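Local coordinates for methyl-accepting chemotaxis protein (Vibrio cholerae, PDB 6CEQ), which senses oxygen through two heme-binding PAS domains and, as a chemoreceptor, probably passes the signal on toward chemotaxis, at residues V49-I53 with D54-K58. Sequence-based numbering, arbitrary orientation.
Sequences VGKNI and DIFHK. With HEM (protoporphyrin IX containing Fe), chain D.
Asn52 turns its side-chain oxygen forward onto the backbone of Asp54, forming an Asx turn as the chain bends toward the heme ligand His57. Asn52 OD1 takes Asp54 N at 2.8 Å in a nearly straight bond (168°), with the N-H arriving in the amide plane on a lone pair; CG stands anti to the backbone N (chi1 -165°), which carries the amide over to that N-H. Two backbone bonds follow, Ile55 N to Asn52 O and Phe56 N to Ile53 O, and His57 N closes on Asp54 O.

Among the charged and polar ends, the Asp54 carboxylate meets the Asn52 amide at a slant, the two planes 47° apart, and its OD2 comes within 3.2 Å of Asn52 OD1, acceptor against acceptor. Arg64 of helix 60-68 probably eases this: its NE makes a salt bridge to Asp54 OD1 while NH2 gives Asn52 OD1 a weak second bond.

Packing takes over toward the heme. Ile53 sets CB 3.7 Å from His57 CE1, CD1 lies at the imidazole edge in plane, and CG2 reaches HEM CAB at 3.5 Å. Ile53 O sits 3.3 Å above one face of the imidazole, too poorly angled to bond ND1. Phe56 lays its ring between Ile55 CG2, over the centre of one face, and the heme methyl CMC, offset on the other, while its CB presses against HEM C3C.

His57 NE2 binds the iron at 2.3 Å, with a water 2.5 Å from the metal on the other side of the porphyrin, and Lys58 N makes a weak bond to propionate O1D. In this part of the PAS heme pocket, backbone bonds set the turn that supplies the iron ligand, while Ile53 and the iron probably limit rotation of the imidazole.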
# COMPACT_ATOMS: atom_id res chain seq x y z
N VAL A 49 -8.56 -1.85 6.33
CA VAL A 49 -8.68 -3.29 6.12
C VAL A 49 -10.10 -3.60 5.66
O VAL A 49 -11.07 -3.04 6.18
CB VAL A 49 -8.31 -4.04 7.40
CG1 VAL A 49 -8.71 -5.51 7.31
CG2 VAL A 49 -6.80 -3.92 7.67
N GLY A 50 -10.21 -4.43 4.63
CA GLY A 50 -11.49 -4.76 4.06
C GLY A 50 -11.92 -3.85 2.92
O GLY A 50 -12.88 -4.18 2.22
N LYS A 51 -11.25 -2.72 2.74
CA LYS A 51 -11.54 -1.84 1.62
C LYS A 51 -10.80 -2.31 0.38
O LYS A 51 -9.76 -2.97 0.46
CB LYS A 51 -11.17 -0.40 1.95
CG LYS A 51 -12.19 0.22 2.90
CD LYS A 51 -12.08 1.73 2.99
CE LYS A 51 -13.29 2.29 3.74
NZ LYS A 51 -13.54 1.50 4.98
N ASN A 52 -11.37 -1.99 -0.78
CA ASN A 52 -10.71 -2.30 -2.04
C ASN A 52 -9.72 -1.20 -2.40
O ASN A 52 -10.04 -0.01 -2.32
CB ASN A 52 -11.73 -2.47 -3.16
CG ASN A 52 -11.13 -3.14 -4.36
OD1 ASN A 52 -10.27 -2.57 -5.03
ND2 ASN A 52 -11.58 -4.35 -4.65
N ILE A 53 -8.52 -1.60 -2.85
CA ILE A 53 -7.49 -0.62 -3.16
C ILE A 53 -7.89 0.30 -4.31
O ILE A 53 -7.37 1.42 -4.41
CB ILE A 53 -6.16 -1.33 -3.50
CG1 ILE A 53 -6.30 -2.15 -4.79
CG2 ILE A 53 -5.73 -2.23 -2.36
CD1 ILE A 53 -4.98 -2.80 -5.27
N ASP A 54 -8.86 -0.12 -5.14
CA ASP A 54 -9.29 0.69 -6.28
C ASP A 54 -9.74 2.07 -5.83
O ASP A 54 -9.57 3.05 -6.57
CB ASP A 54 -10.44 -0.00 -7.01
CG ASP A 54 -10.02 -1.28 -7.72
OD1 ASP A 54 -8.81 -1.56 -7.84
OD2 ASP A 54 -10.93 -2.03 -8.15
N ILE A 55 -10.27 2.18 -4.61
CA ILE A 55 -10.81 3.44 -4.11
C ILE A 55 -9.74 4.52 -4.07
O ILE A 55 -10.03 5.70 -4.30
CB ILE A 55 -11.42 3.21 -2.72
CG1 ILE A 55 -12.67 2.34 -2.82
CG2 ILE A 55 -11.70 4.52 -1.99
CD1 ILE A 55 -13.17 1.84 -1.47
N PHE A 56 -8.48 4.13 -3.86
CA PHE A 56 -7.41 5.09 -3.62
C PHE A 56 -6.57 5.36 -4.85
O PHE A 56 -5.65 6.18 -4.80
CB PHE A 56 -6.51 4.59 -2.49
CG PHE A 56 -7.26 4.27 -1.23
CD1 PHE A 56 -7.67 5.29 -0.39
CD2 PHE A 56 -7.59 2.97 -0.92
CE1 PHE A 56 -8.37 5.01 0.76
CE2 PHE A 56 -8.30 2.68 0.23
CZ PHE A 56 -8.69 3.71 1.07
N HIS A 57 -6.87 4.70 -5.97
CA HIS A 57 -6.05 4.79 -7.16
C HIS A 57 -6.80 5.54 -8.25
O HIS A 57 -7.94 5.19 -8.58
CB HIS A 57 -5.69 3.38 -7.64
CG HIS A 57 -4.84 2.63 -6.68
ND1 HIS A 57 -4.87 1.25 -6.57
CD2 HIS A 57 -3.89 3.05 -5.81
CE1 HIS A 57 -4.01 0.86 -5.65
NE2 HIS A 57 -3.39 1.93 -5.18
N LYS A 58 -6.15 6.55 -8.81
CA LYS A 58 -6.83 7.41 -9.78
C LYS A 58 -7.16 6.66 -11.06
O LYS A 58 -8.23 6.87 -11.64
CB LYS A 58 -5.99 8.66 -10.06
CG LYS A 58 -4.53 8.41 -10.36
CD LYS A 58 -3.86 9.69 -10.84
CE LYS A 58 -2.35 9.54 -10.92
NZ LYS A 58 -1.69 10.75 -11.47
CHA HEM D . 0.41 3.80 -6.12
CHB HEM D . -0.80 -0.80 -5.18
CHC HEM D . -2.75 0.77 -0.98
CHD HEM D . -3.09 5.15 -3.03
C1A HEM D . 0.37 2.42 -6.13
C2A HEM D . 1.19 1.60 -6.93
C3A HEM D . 0.86 0.30 -6.67
C4A HEM D . -0.18 0.31 -5.72
CMA HEM D . 1.48 -0.92 -7.30
CAA HEM D . 2.25 2.07 -7.89
CBA HEM D . 1.59 2.58 -9.17
CGA HEM D . 2.63 3.20 -10.06
O1A HEM D . 3.64 3.75 -9.55
O2A HEM D . 2.49 3.17 -11.30
C1B HEM D . -1.37 -0.75 -3.90
C2B HEM D . -1.64 -1.92 -3.14
C3B HEM D . -2.19 -1.50 -1.95
C4B HEM D . -2.25 -0.03 -2.02
CMB HEM D . -1.38 -3.34 -3.55
CAB HEM D . -2.63 -2.36 -0.84
CBB HEM D . -1.88 -3.38 -0.44
C1C HEM D . -3.05 2.12 -1.17
C2C HEM D . -3.69 2.96 -0.24
C3C HEM D . -3.78 4.22 -0.83
C4C HEM D . -3.20 4.13 -2.12
CMC HEM D . -4.17 2.58 1.13
CAC HEM D . -4.38 5.42 -0.22
CBC HEM D . -4.18 5.69 1.06
C1D HEM D . -2.09 5.14 -4.00
C2D HEM D . -1.65 6.36 -4.69
C3D HEM D . -0.68 5.98 -5.55
C4D HEM D . -0.52 4.53 -5.38
CMD HEM D . -2.18 7.75 -4.49
CAD HEM D . 0.09 6.87 -6.49
CBD HEM D . -0.88 7.55 -7.46
CGD HEM D . -1.66 6.50 -8.21
O1D HEM D . -2.89 6.40 -8.04
O2D HEM D . -1.07 5.72 -8.99
NA HEM D . -0.47 1.61 -5.40
NB HEM D . -1.74 0.34 -3.21
NC HEM D . -2.76 2.84 -2.29
ND HEM D . -1.39 4.09 -4.45
FE HEM D . -1.55 2.32 -3.90
O HOH W 1 0.41 2.48 -2.27